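PDB 4ZXH: Abbfa_003403 from Acinetobacter baumannii, which appears, as a four-domain nonribosomal peptide synthetase, to activate an amino acid, carry it on phosphopantetheine and join it to a partner before thioesterase release. Local coordinates for residues A[210-215]-A[874-879]; A[224-229]-A[422-427]; A[347-352]-A[931-936]; A[353-358]-A[400-405]. One frame throughout, in Å; residues are numbered along the deposited sequence.

Contact 1: residues A[210-215]-A[874-879]; sequences PHVHSI and RGFRIE
Phe876 meets Val212 through a CH-pi contact: methyl CG1 of Val212 lies over one face of the Phe876 ring, 4.1 Å from its centroid and displaced toward the rim. A chi1 of 58° in Val212 sets that methyl between the backbone N and the carbonyl carbon, on the side where the ring lies. His211 adds its CB, which comes obliquely to CE2 of Phe876 at 3.8 Å, while Ser214, small enough to pass close to the backbone, brings OG within 3.4 Å of Phe876 CA. Next to it, Ser214 CB rests on Arg877 CG at 3.8 Å. Pro210 CB packs on the carbonyl O of Gly875 (3.5 Å), where positive phi suits glycine. At the exposed end, Arg874 NH2 hangs over one face of the His211 imidazole. No hydrogen bond joins the two loops, so shape carries the contact. Further out, Asp347 holds His211 NE2, and the Tyr935 ring meets that of Phe876 steeply, with planes about 80° apart. Residues 874-879 belong to the conserved A8 motif of adenylation domains and lead into helix 880-888; here that motif docks on a condensation-domain loop, an interdomain interface of a synthetase module.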
# COMPACT_ATOMS: atom_id res chain seq x y z
N PRO A 210 -8.88 -12.56 -6.32
CA PRO A 210 -7.94 -11.44 -6.31
C PRO A 210 -7.52 -11.07 -4.88
O PRO A 210 -8.24 -11.27 -3.90
CB PRO A 210 -8.72 -10.31 -6.97
CG PRO A 210 -10.11 -10.59 -6.58
CD PRO A 210 -10.26 -12.10 -6.56
N HIS A 211 -6.32 -10.52 -4.79
CA HIS A 211 -5.78 -10.03 -3.54
C HIS A 211 -6.63 -8.91 -2.98
O HIS A 211 -6.87 -8.86 -1.77
CB HIS A 211 -4.35 -9.57 -3.80
CG HIS A 211 -3.68 -8.96 -2.61
ND1 HIS A 211 -3.01 -9.71 -1.67
CD2 HIS A 211 -3.55 -7.66 -2.23
CE1 HIS A 211 -2.50 -8.90 -0.76
NE2 HIS A 211 -2.82 -7.66 -1.07
N VAL A 212 -7.10 -8.03 -3.86
CA VAL A 212 -7.93 -6.89 -3.45
C VAL A 212 -8.91 -6.54 -4.58
O VAL A 212 -8.63 -6.79 -5.76
CB VAL A 212 -7.05 -5.66 -3.08
CG1 VAL A 212 -6.17 -5.23 -4.23
CG2 VAL A 212 -7.90 -4.50 -2.65
N HIS A 213 -10.06 -5.98 -4.22
CA HIS A 213 -11.06 -5.57 -5.20
C HIS A 213 -10.55 -4.38 -5.99
O HIS A 213 -9.56 -3.77 -5.62
CB HIS A 213 -12.36 -5.20 -4.52
CG HIS A 213 -12.25 -3.98 -3.65
ND1 HIS A 213 -12.23 -2.70 -4.17
CD2 HIS A 213 -12.11 -3.85 -2.31
CE1 HIS A 213 -12.11 -1.84 -3.18
NE2 HIS A 213 -12.03 -2.51 -2.04
N SER A 214 -11.27 -4.02 -7.05
CA SER A 214 -10.80 -2.95 -7.91
C SER A 214 -11.86 -1.88 -8.03
O SER A 214 -12.08 -1.33 -9.11
CB SER A 214 -10.42 -3.48 -9.29
OG SER A 214 -9.63 -4.65 -9.18
N ILE A 215 -12.54 -1.61 -6.93
CA ILE A 215 -13.45 -0.48 -6.88
C ILE A 215 -12.66 0.81 -6.76
O ILE A 215 -11.80 0.93 -5.89
CB ILE A 215 -14.43 -0.61 -5.72
CG1 ILE A 215 -15.32 -1.84 -5.93
CG2 ILE A 215 -15.30 0.64 -5.60
CD1 ILE A 215 -16.15 -2.19 -4.73
N ARG A 874 -2.03 -8.70 -10.57
CA ARG A 874 -2.41 -10.07 -10.27
C ARG A 874 -3.92 -10.13 -9.99
O ARG A 874 -4.34 -10.62 -8.92
CB ARG A 874 -1.59 -10.61 -9.07
CG ARG A 874 -0.03 -10.45 -9.16
CD ARG A 874 0.72 -11.02 -7.90
NE ARG A 874 0.71 -10.15 -6.69
CZ ARG A 874 0.06 -10.40 -5.54
NH1 ARG A 874 -0.66 -11.51 -5.39
NH2 ARG A 874 0.14 -9.53 -4.53
N GLY A 875 -4.72 -9.61 -10.92
CA GLY A 875 -6.17 -9.64 -10.82
C GLY A 875 -6.85 -8.39 -10.27
O GLY A 875 -8.03 -8.43 -9.89
N PHE A 876 -6.11 -7.29 -10.24
CA PHE A 876 -6.59 -6.02 -9.69
C PHE A 876 -5.84 -4.87 -10.33
O PHE A 876 -4.86 -5.09 -11.03
CB PHE A 876 -6.42 -5.96 -8.16
CG PHE A 876 -5.02 -6.23 -7.70
CD1 PHE A 876 -4.11 -5.20 -7.53
CD2 PHE A 876 -4.60 -7.53 -7.43
CE1 PHE A 876 -2.83 -5.46 -7.10
CE2 PHE A 876 -3.32 -7.80 -7.00
CZ PHE A 876 -2.43 -6.77 -6.84
N ARG A 877 -6.28 -3.64 -10.10
CA ARG A 877 -5.64 -2.52 -10.77
C ARG A 877 -4.92 -1.61 -9.77
O ARG A 877 -5.25 -1.59 -8.60
CB ARG A 877 -6.67 -1.74 -11.59
CG ARG A 877 -7.79 -1.12 -10.79
CD ARG A 877 -8.73 -0.34 -11.70
NE ARG A 877 -8.03 0.77 -12.36
CZ ARG A 877 -7.85 1.98 -11.82
NH1 ARG A 877 -8.34 2.25 -10.61
NH2 ARG A 877 -7.19 2.91 -12.50
N ILE A 878 -3.92 -0.88 -10.26
CA ILE A 878 -3.05 -0.05 -9.43
C ILE A 878 -3.14 1.40 -9.87
O ILE A 878 -3.26 1.68 -11.06
CB ILE A 878 -1.55 -0.50 -9.51
CG1 ILE A 878 -1.38 -1.98 -9.17
CG2 ILE A 878 -0.68 0.32 -8.58
CD1 ILE A 878 -1.39 -2.26 -7.71
N GLU A 879 -3.10 2.33 -8.92
CA GLU A 879 -2.94 3.74 -9.23
C GLU A 879 -1.45 4.12 -9.18
O GLU A 879 -0.96 4.55 -8.13
CB GLU A 879 -3.72 4.60 -8.24
CG GLU A 879 -5.15 4.82 -8.64
CD GLU A 879 -5.28 5.52 -9.98
OE1 GLU A 879 -4.60 6.55 -10.19
OE2 GLU A 879 -6.05 5.03 -10.83

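Contact 2: residues A[224-229]-A[422-427]; sequences VQQHKG and NTDLFS
Gly229 and Asn422 bring the two backbones together, their CA atoms 4.3 Å apart, and just beside them Thr423 N gives a weak hydrogen bond to Lys228 O over 3.3 Å. Asn422 turns its amide along its own chain: with CG anti to the backbone N (chi1 -176°), OD1 accepts from Asp424 N at 2.9 Å in the carbonyl plane, an Asx turn that asparagine is well shaped to make. The same OD1 lies 3.4 Å from Lys228 O, but both are acceptors and no bond joins them. Thr423 packs its two branches on successive residues. Its hydroxyl oxygen, Thr423 OG1, lies 3.8 Å from Lys228 CB, and its methyl, Thr423 CG2, rests 3.8 Å from Gly229 C. Beyond it, the long arm of Lys228 bends at its last torsion and ends with NZ 4.2 Å from Asp424 OD2. That is too far for a salt bridge, though the opposite charges probably attract. Gln226 presents its CB to the same carboxylate oxygen, while its folded end returns to Val224 O. Asn422 O receives both Leu425 N and Phe426 N, tightening the turn that follows. The turn leads to Ser427, the N-cap of helix 428-447, whose OG holds Ser430 N. The contact thus sits where edge strand 229-235 of the four-stranded sheet begins and its antiparallel neighbour, the inner strand 414-422, ends.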
# COMPACT_ATOMS: atom_id res chain seq x y z
N VAL A 224 -1.37 1.04 6.60
CA VAL A 224 -1.92 0.19 7.66
C VAL A 224 -3.36 0.60 8.03
O VAL A 224 -3.63 1.75 8.38
CB VAL A 224 -1.01 0.18 8.92
CG1 VAL A 224 -1.58 -0.71 9.97
CG2 VAL A 224 0.37 -0.30 8.57
N GLN A 225 -4.26 -0.36 7.91
CA GLN A 225 -5.70 -0.22 8.15
C GLN A 225 -6.02 0.41 9.51
O GLN A 225 -5.57 -0.12 10.52
CB GLN A 225 -6.32 -1.61 8.03
CG GLN A 225 -7.81 -1.72 7.84
CD GLN A 225 -8.21 -3.18 7.71
OE1 GLN A 225 -7.34 -4.06 7.82
NE2 GLN A 225 -9.51 -3.45 7.48
N GLN A 226 -6.78 1.51 9.54
CA GLN A 226 -7.08 2.23 10.79
C GLN A 226 -8.50 2.01 11.38
O GLN A 226 -8.82 2.53 12.46
CB GLN A 226 -6.89 3.74 10.58
CG GLN A 226 -5.46 4.18 10.41
CD GLN A 226 -4.62 3.83 11.62
OE1 GLN A 226 -4.94 4.22 12.75
NE2 GLN A 226 -3.55 3.08 11.40
N HIS A 227 -9.32 1.24 10.66
CA HIS A 227 -10.66 0.89 11.10
C HIS A 227 -11.51 2.11 11.45
O HIS A 227 -12.28 2.08 12.41
CB HIS A 227 -10.61 -0.07 12.30
CG HIS A 227 -9.90 -1.36 12.00
ND1 HIS A 227 -10.49 -2.39 11.31
CD2 HIS A 227 -8.64 -1.76 12.28
CE1 HIS A 227 -9.63 -3.38 11.18
NE2 HIS A 227 -8.50 -3.03 11.77
N LYS A 228 -11.35 3.18 10.68
CA LYS A 228 -12.28 4.30 10.75
C LYS A 228 -13.41 4.07 9.75
O LYS A 228 -13.15 3.82 8.57
CB LYS A 228 -11.59 5.64 10.45
CG LYS A 228 -10.43 6.03 11.35
CD LYS A 228 -10.12 7.51 11.17
CE LYS A 228 -8.87 7.96 11.91
NZ LYS A 228 -7.63 7.44 11.26
N GLY A 229 -14.65 4.15 10.19
CA GLY A 229 -15.74 4.00 9.24
C GLY A 229 -16.89 4.96 9.50
O GLY A 229 -16.85 5.76 10.44
N ASN A 422 -15.61 2.55 4.78
CA ASN A 422 -14.36 3.03 5.33
C ASN A 422 -14.07 4.46 4.87
O ASN A 422 -13.89 4.70 3.68
CB ASN A 422 -13.25 2.06 4.90
CG ASN A 422 -11.90 2.37 5.49
OD1 ASN A 422 -11.51 3.54 5.64
ND2 ASN A 422 -11.15 1.32 5.80
N THR A 423 -14.03 5.42 5.81
CA THR A 423 -13.89 6.84 5.46
C THR A 423 -12.47 7.28 5.05
O THR A 423 -12.23 8.46 4.79
CB THR A 423 -14.33 7.75 6.61
OG1 THR A 423 -13.57 7.47 7.79
CG2 THR A 423 -15.77 7.55 6.90
N ASP A 424 -11.53 6.35 5.00
CA ASP A 424 -10.20 6.66 4.46
C ASP A 424 -10.15 6.30 2.97
O ASP A 424 -9.22 6.68 2.26
CB ASP A 424 -9.09 5.94 5.23
CG ASP A 424 -8.80 6.57 6.59
OD1 ASP A 424 -9.30 7.68 6.87
OD2 ASP A 424 -8.04 5.96 7.37
N LEU A 425 -11.16 5.59 2.51
CA LEU A 425 -11.23 5.18 1.12
C LEU A 425 -12.35 5.90 0.35
O LEU A 425 -12.18 6.27 -0.81
CB LEU A 425 -11.44 3.67 1.04
CG LEU A 425 -10.46 2.89 1.90
CD1 LEU A 425 -10.62 1.40 1.66
CD2 LEU A 425 -9.04 3.34 1.64
N PHE A 426 -13.48 6.10 1.02
CA PHE A 426 -14.65 6.66 0.35
C PHE A 426 -15.17 7.94 0.99
O PHE A 426 -15.10 8.14 2.21
CB PHE A 426 -15.76 5.61 0.33
CG PHE A 426 -15.38 4.37 -0.41
CD1 PHE A 426 -15.18 4.40 -1.78
CD2 PHE A 426 -15.20 3.17 0.26
CE1 PHE A 426 -14.82 3.25 -2.48
CE2 PHE A 426 -14.84 2.02 -0.42
CZ PHE A 426 -14.65 2.06 -1.80
N SER A 427 -15.70 8.82 0.15
CA SER A 427 -16.33 10.05 0.61
C SER A 427 -17.79 9.78 0.98
O SER A 427 -18.34 8.74 0.61
CB SER A 427 -16.23 11.13 -0.46
OG SER A 427 -17.07 10.81 -1.57

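Contact 3: residues A[347-352]-A[931-936]; sequences DGSINP and HLPAYM. With PNS (4'-phosphopantetheine), chain B.
Asp347, Tyr935 and Ala934 bury the most surface here, and the carboxylate of Asp347 is the centre of the group. A chi1 of -179° swings that carboxylate away from its own backbone N and across to the start of the 3-10 turn 934-936, where backbone N-H groups point outward. Tyr935 N donates to Asp347 OD2 at 3.2 Å, coming from above the carboxylate plane, 40° out of it, and Ala934 N adds a weak bond to Asp347 OD1 at 3.4 Å. The Ala934 methyl lies beside the Asp347 carboxylate, and its small size leaves the N-H groups of the turn accessible. Tyr935 offers the edge of its ring: CD1 faces Asp347 OD2 near the ring plane, with ring and carboxylate planes 42° apart. The Tyr935 hydroxyl continues to Arg221 NE. Within its own segment, Asp347 OD1 accepts from Ser349 N at 3.0 Å, an Asx turn within the beta turn from Asp347 to Ile350. Ser349 then lays OG against Pro933 CB at 3.4 Å. At the far end of 347-352, Asn351 OD1 accepts from N36 of 4'-phosphopantetheine at 3.0 Å, and Pro352 lies near its hydroxyl O33. Since Asp347 OD2 also receives His211 NE2, several N-H groups gather round one buried acid, which would probably stabilise its ionised form. Asp347 is thus the polar centre of this junction, one of several links between the condensation domain and the adenylation C-terminal domain, on the same loop that holds the cofactor arm.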
# COMPACT_ATOMS: atom_id res chain seq x y z
N ASP A 347 -0.97 -8.32 4.20
CA ASP A 347 -0.95 -6.94 3.75
C ASP A 347 -1.77 -6.13 4.77
O ASP A 347 -2.98 -6.29 4.87
CB ASP A 347 -1.51 -6.88 2.31
CG ASP A 347 -1.52 -5.48 1.71
OD1 ASP A 347 -1.62 -4.47 2.45
OD2 ASP A 347 -1.46 -5.39 0.46
N GLY A 348 -1.10 -5.27 5.52
CA GLY A 348 -1.71 -4.54 6.63
C GLY A 348 -2.71 -3.47 6.24
O GLY A 348 -3.27 -2.78 7.09
N SER A 349 -2.96 -3.36 4.94
CA SER A 349 -3.86 -2.33 4.42
C SER A 349 -5.25 -2.87 4.16
O SER A 349 -6.18 -2.10 3.94
CB SER A 349 -3.29 -1.78 3.13
OG SER A 349 -3.37 -2.78 2.14
N ILE A 350 -5.38 -4.20 4.12
CA ILE A 350 -6.64 -4.84 3.78
C ILE A 350 -6.90 -6.03 4.68
O ILE A 350 -5.98 -6.66 5.20
CB ILE A 350 -6.67 -5.36 2.32
CG1 ILE A 350 -5.56 -6.40 2.08
CG2 ILE A 350 -6.57 -4.21 1.34
CD1 ILE A 350 -5.58 -7.05 0.72
N ASN A 351 -8.17 -6.34 4.87
CA ASN A 351 -8.51 -7.61 5.47
C ASN A 351 -8.24 -8.72 4.44
O ASN A 351 -8.60 -8.59 3.27
CB ASN A 351 -9.96 -7.62 5.93
CG ASN A 351 -10.34 -8.94 6.55
OD1 ASN A 351 -10.03 -9.21 7.70
ND2 ASN A 351 -11.02 -9.78 5.77
N PRO A 352 -7.57 -9.81 4.86
CA PRO A 352 -7.21 -10.93 3.98
C PRO A 352 -8.40 -11.51 3.21
O PRO A 352 -9.47 -11.59 3.81
CB PRO A 352 -6.66 -11.97 4.96
CG PRO A 352 -6.14 -11.16 6.09
CD PRO A 352 -7.04 -9.96 6.22
N HIS A 931 5.13 2.88 3.92
CA HIS A 931 4.23 3.95 3.44
C HIS A 931 3.17 3.54 2.41
O HIS A 931 2.22 4.28 2.13
CB HIS A 931 5.05 5.10 2.86
CG HIS A 931 5.79 5.89 3.90
ND1 HIS A 931 5.16 6.60 4.90
CD2 HIS A 931 7.12 6.05 4.11
CE1 HIS A 931 6.06 7.18 5.66
NE2 HIS A 931 7.26 6.86 5.21
N LEU A 932 3.32 2.35 1.86
CA LEU A 932 2.41 1.84 0.86
C LEU A 932 1.72 0.55 1.30
O LEU A 932 2.27 -0.19 2.12
CB LEU A 932 3.16 1.62 -0.44
CG LEU A 932 3.51 2.92 -1.15
CD1 LEU A 932 4.31 2.63 -2.39
CD2 LEU A 932 2.22 3.64 -1.52
N PRO A 933 0.52 0.29 0.76
CA PRO A 933 -0.03 -1.06 0.90
C PRO A 933 0.94 -2.02 0.26
O PRO A 933 1.62 -1.63 -0.69
CB PRO A 933 -1.35 -1.01 0.13
CG PRO A 933 -1.70 0.42 0.11
CD PRO A 933 -0.42 1.21 0.12
N ALA A 934 1.00 -3.25 0.75
CA ALA A 934 1.97 -4.22 0.28
C ALA A 934 1.85 -4.45 -1.22
O ALA A 934 2.86 -4.63 -1.90
CB ALA A 934 1.81 -5.51 1.02
N TYR A 935 0.64 -4.45 -1.75
CA TYR A 935 0.48 -4.76 -3.17
C TYR A 935 0.96 -3.61 -4.05
O TYR A 935 1.10 -3.79 -5.25
CB TYR A 935 -0.98 -5.11 -3.50
CG TYR A 935 -2.01 -4.02 -3.31
CD1 TYR A 935 -2.72 -3.89 -2.11
CD2 TYR A 935 -2.32 -3.14 -4.35
CE1 TYR A 935 -3.68 -2.90 -1.94
CE2 TYR A 935 -3.29 -2.15 -4.18
CZ TYR A 935 -3.96 -2.03 -2.98
OH TYR A 935 -4.91 -1.04 -2.82
N MET A 936 1.24 -2.45 -3.47
CA MET A 936 1.74 -1.33 -4.25
C MET A 936 3.26 -1.11 -4.12
O MET A 936 3.80 -0.10 -4.60
CB MET A 936 0.97 -0.06 -3.87
CG MET A 936 -0.49 -0.16 -4.30
SD MET A 936 -1.58 1.16 -3.77
CE MET A 936 -0.99 2.51 -4.79
O23 PNS B . -3.30 -12.83 8.87
P24 PNS B . -3.59 -13.93 9.86
O25 PNS B . -3.11 -15.32 9.55
O27 PNS B . -5.20 -13.97 9.97
C28 PNS B . -5.93 -12.80 10.30
C29 PNS B . -7.41 -13.16 10.40
C30 PNS B . -7.50 -14.26 11.46
C31 PNS B . -7.89 -13.67 9.04
C32 PNS B . -8.21 -11.91 10.78
O33 PNS B . -7.74 -10.83 9.95
C34 PNS B . -9.70 -12.15 10.61
O35 PNS B . -10.30 -13.01 11.25
N36 PNS B . -10.36 -11.40 9.74
C37 PNS B . -11.79 -11.56 9.50
C38 PNS B . -12.47 -10.23 9.85
C39 PNS B . -13.84 -10.49 10.38
O40 PNS B . -14.06 -11.45 11.10
N41 PNS B . -14.74 -9.59 10.01
C42 PNS B . -16.14 -9.55 10.35
C43 PNS B . -16.67 -8.53 9.36
S44 PNS B . -17.37 -9.43 7.97

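Contact 4: residues A[353-358]-A[400-405]; sequences LAQIGM and QLDITL. With PNS (4'-phosphopantetheine), chain B.
Ile356 and Ile403 lie side by side in neighbouring parallel strands, pointing the same way, with their CD1 atoms 4.1 Å apart. Ile356 carries its CD1 over to its neighbour by a bend at chi2 (-61°), whereas Ile403 runs straight out; such branched side chains suit a strand face covered by Phe263 and Leu267 of helix 255-271. Further along this face Met358, extended throughout, runs near Leu405, SD to CD2 4.3 Å. Gly357 has no side chain, and Leu401 uses the room: its methyl CD1 settles 3.5 Å from Gly357 N. Leu401 CD1 also lies 3.7 Å from S44 of 4'-phosphopantetheine. The backbones are joined by Gly357 N to Ile403 O and Leu405 N to Gly357 O, both pairs at 2.9 Å. At the strand entrance Gln355 O accepts from Asp402 N at 2.9 Å and, weakly, from Ile403 N. Asp402 lays its carboxylate alongside Gln355 CB, its OD2 3.8 Å away. The bend of Gln355 at its second torsion (87°) carries its amide away from Asp402 to where NE2 reaches Asn351 O, with weaker links to residues 211-213. Asp402 OD2 is held by His213 NE2 and by a salt bridge to Arg221, which would probably favour a charged carboxylate in this buried setting. The chemistry is therefore divided: apolar side chains and backbone bonds fix the strands, buried polar ends anchor the adjoining loops, and Leu401 with Gln400 gives the thiol end of the cofactor a wall in the condensation domain.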
# COMPACT_ATOMS: atom_id res chain seq x y z
N LEU A 353 -8.21 -11.88 1.94
CA LEU A 353 -9.22 -12.62 1.14
C LEU A 353 -10.50 -11.86 0.76
O LEU A 353 -10.99 -12.01 -0.36
CB LEU A 353 -9.65 -13.89 1.87
CG LEU A 353 -8.55 -14.93 2.02
CD1 LEU A 353 -9.17 -16.21 2.56
CD2 LEU A 353 -7.82 -15.17 0.69
N ALA A 354 -11.06 -11.10 1.69
CA ALA A 354 -12.28 -10.33 1.42
C ALA A 354 -12.25 -8.95 2.06
O ALA A 354 -11.86 -8.81 3.23
CB ALA A 354 -13.50 -11.10 1.90
N GLN A 355 -12.67 -7.94 1.32
CA GLN A 355 -12.73 -6.59 1.85
C GLN A 355 -14.13 -6.00 1.75
O GLN A 355 -14.34 -4.83 2.06
CB GLN A 355 -11.74 -5.69 1.13
CG GLN A 355 -10.29 -6.18 1.20
CD GLN A 355 -9.93 -7.17 0.11
OE1 GLN A 355 -10.31 -6.99 -1.06
NE2 GLN A 355 -9.21 -8.22 0.48
N ILE A 356 -15.07 -6.81 1.28
CA ILE A 356 -16.45 -6.42 1.09
C ILE A 356 -17.30 -7.41 1.87
O ILE A 356 -17.03 -8.61 1.82
CB ILE A 356 -16.89 -6.45 -0.40
CG1 ILE A 356 -15.84 -5.81 -1.30
CG2 ILE A 356 -18.27 -5.79 -0.58
CD1 ILE A 356 -15.57 -4.38 -0.99
N GLY A 357 -18.32 -6.93 2.57
CA GLY A 357 -19.14 -7.83 3.35
C GLY A 357 -20.63 -7.59 3.19
O GLY A 357 -21.07 -6.52 2.79
N MET A 358 -21.40 -8.62 3.50
CA MET A 358 -22.83 -8.46 3.61
C MET A 358 -23.40 -9.29 4.76
O MET A 358 -23.24 -10.51 4.77
CB MET A 358 -23.52 -8.83 2.32
CG MET A 358 -25.01 -8.95 2.55
SD MET A 358 -25.94 -9.20 1.07
CE MET A 358 -27.52 -9.55 1.81
N GLN A 400 -14.92 -2.31 9.88
CA GLN A 400 -14.44 -3.68 9.87
C GLN A 400 -13.84 -4.00 8.52
O GLN A 400 -12.77 -4.61 8.44
CB GLN A 400 -15.56 -4.65 10.19
CG GLN A 400 -15.98 -4.62 11.63
CD GLN A 400 -17.22 -5.44 11.86
OE1 GLN A 400 -17.75 -6.04 10.93
NE2 GLN A 400 -17.69 -5.47 13.12
N LEU A 401 -14.54 -3.58 7.47
CA LEU A 401 -14.14 -3.84 6.10
C LEU A 401 -14.09 -2.57 5.28
O LEU A 401 -14.24 -1.48 5.83
CB LEU A 401 -15.10 -4.84 5.46
CG LEU A 401 -15.18 -6.22 6.12
CD1 LEU A 401 -16.25 -7.05 5.41
CD2 LEU A 401 -13.80 -6.91 6.09
N ASP A 402 -13.87 -2.69 3.98
CA ASP A 402 -13.86 -1.53 3.09
C ASP A 402 -15.28 -1.05 2.93
O ASP A 402 -15.55 0.16 2.96
CB ASP A 402 -13.26 -1.87 1.73
CG ASP A 402 -11.74 -1.94 1.76
OD1 ASP A 402 -11.16 -1.98 2.86
OD2 ASP A 402 -11.13 -1.96 0.66
N ILE A 403 -16.18 -2.01 2.75
CA ILE A 403 -17.61 -1.80 2.59
C ILE A 403 -18.35 -2.93 3.29
O ILE A 403 -17.93 -4.09 3.20
CB ILE A 403 -18.05 -1.78 1.11
CG1 ILE A 403 -17.35 -0.70 0.32
CG2 ILE A 403 -19.51 -1.51 0.98
CD1 ILE A 403 -17.61 -0.81 -1.17
N THR A 404 -19.43 -2.62 3.99
CA THR A 404 -20.33 -3.65 4.47
C THR A 404 -21.79 -3.25 4.26
O THR A 404 -22.23 -2.20 4.71
CB THR A 404 -20.13 -3.97 5.97
OG1 THR A 404 -18.79 -4.40 6.22
CG2 THR A 404 -21.09 -5.06 6.40
N LEU A 405 -22.55 -4.12 3.59
CA LEU A 405 -23.99 -3.96 3.47
C LEU A 405 -24.71 -4.72 4.59
O LEU A 405 -24.57 -5.94 4.72
CB LEU A 405 -24.46 -4.46 2.10
CG LEU A 405 -25.94 -4.35 1.79
CD1 LEU A 405 -26.29 -2.88 1.77
CD2 LEU A 405 -26.22 -4.99 0.45
O23 PNS B . -3.30 -12.83 8.87
P24 PNS B . -3.59 -13.93 9.86
O25 PNS B . -3.11 -15.32 9.55
O27 PNS B . -5.20 -13.97 9.97
C28 PNS B . -5.93 -12.80 10.30
C29 PNS B . -7.41 -13.16 10.40
C30 PNS B . -7.50 -14.26 11.46
C31 PNS B . -7.89 -13.67 9.04
C32 PNS B . -8.21 -11.91 10.78
O33 PNS B . -7.74 -10.83 9.95
C34 PNS B . -9.70 -12.15 10.61
O35 PNS B . -10.30 -13.01 11.25
N36 PNS B . -10.36 -11.40 9.74
C37 PNS B . -11.79 -11.56 9.50
C38 PNS B . -12.47 -10.23 9.85
C39 PNS B . -13.84 -10.49 10.38
O40 PNS B . -14.06 -11.45 11.10
N41 PNS B . -14.74 -9.59 10.01
C42 PNS B . -16.14 -9.55 10.35
C43 PNS B . -16.67 -8.53 9.36
S44 PNS B . -17.37 -9.43 7.97

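In the fold
From the N terminus, the chain passes 210-215 and 224-229, then 347-352, which runs straight into 353-358. Contact 4 closes the first loop when 400-405 returns beside it, pairing two strands. Residues 422-427 soon close contact 2, which encloses contact 4 and stays within the condensation domain. The chain then crosses the adenylation region before 874-879 closes contact 1 around both, and 931-936 closes contact 3, which encloses contact 4 but crosses contacts 1 and 2. Contacts 1 and 3 share one interdomain patch, their centres about 11 Å apart, and segment 210-215 is also hydrogen-bonded to the start of the strand pair of contact 4.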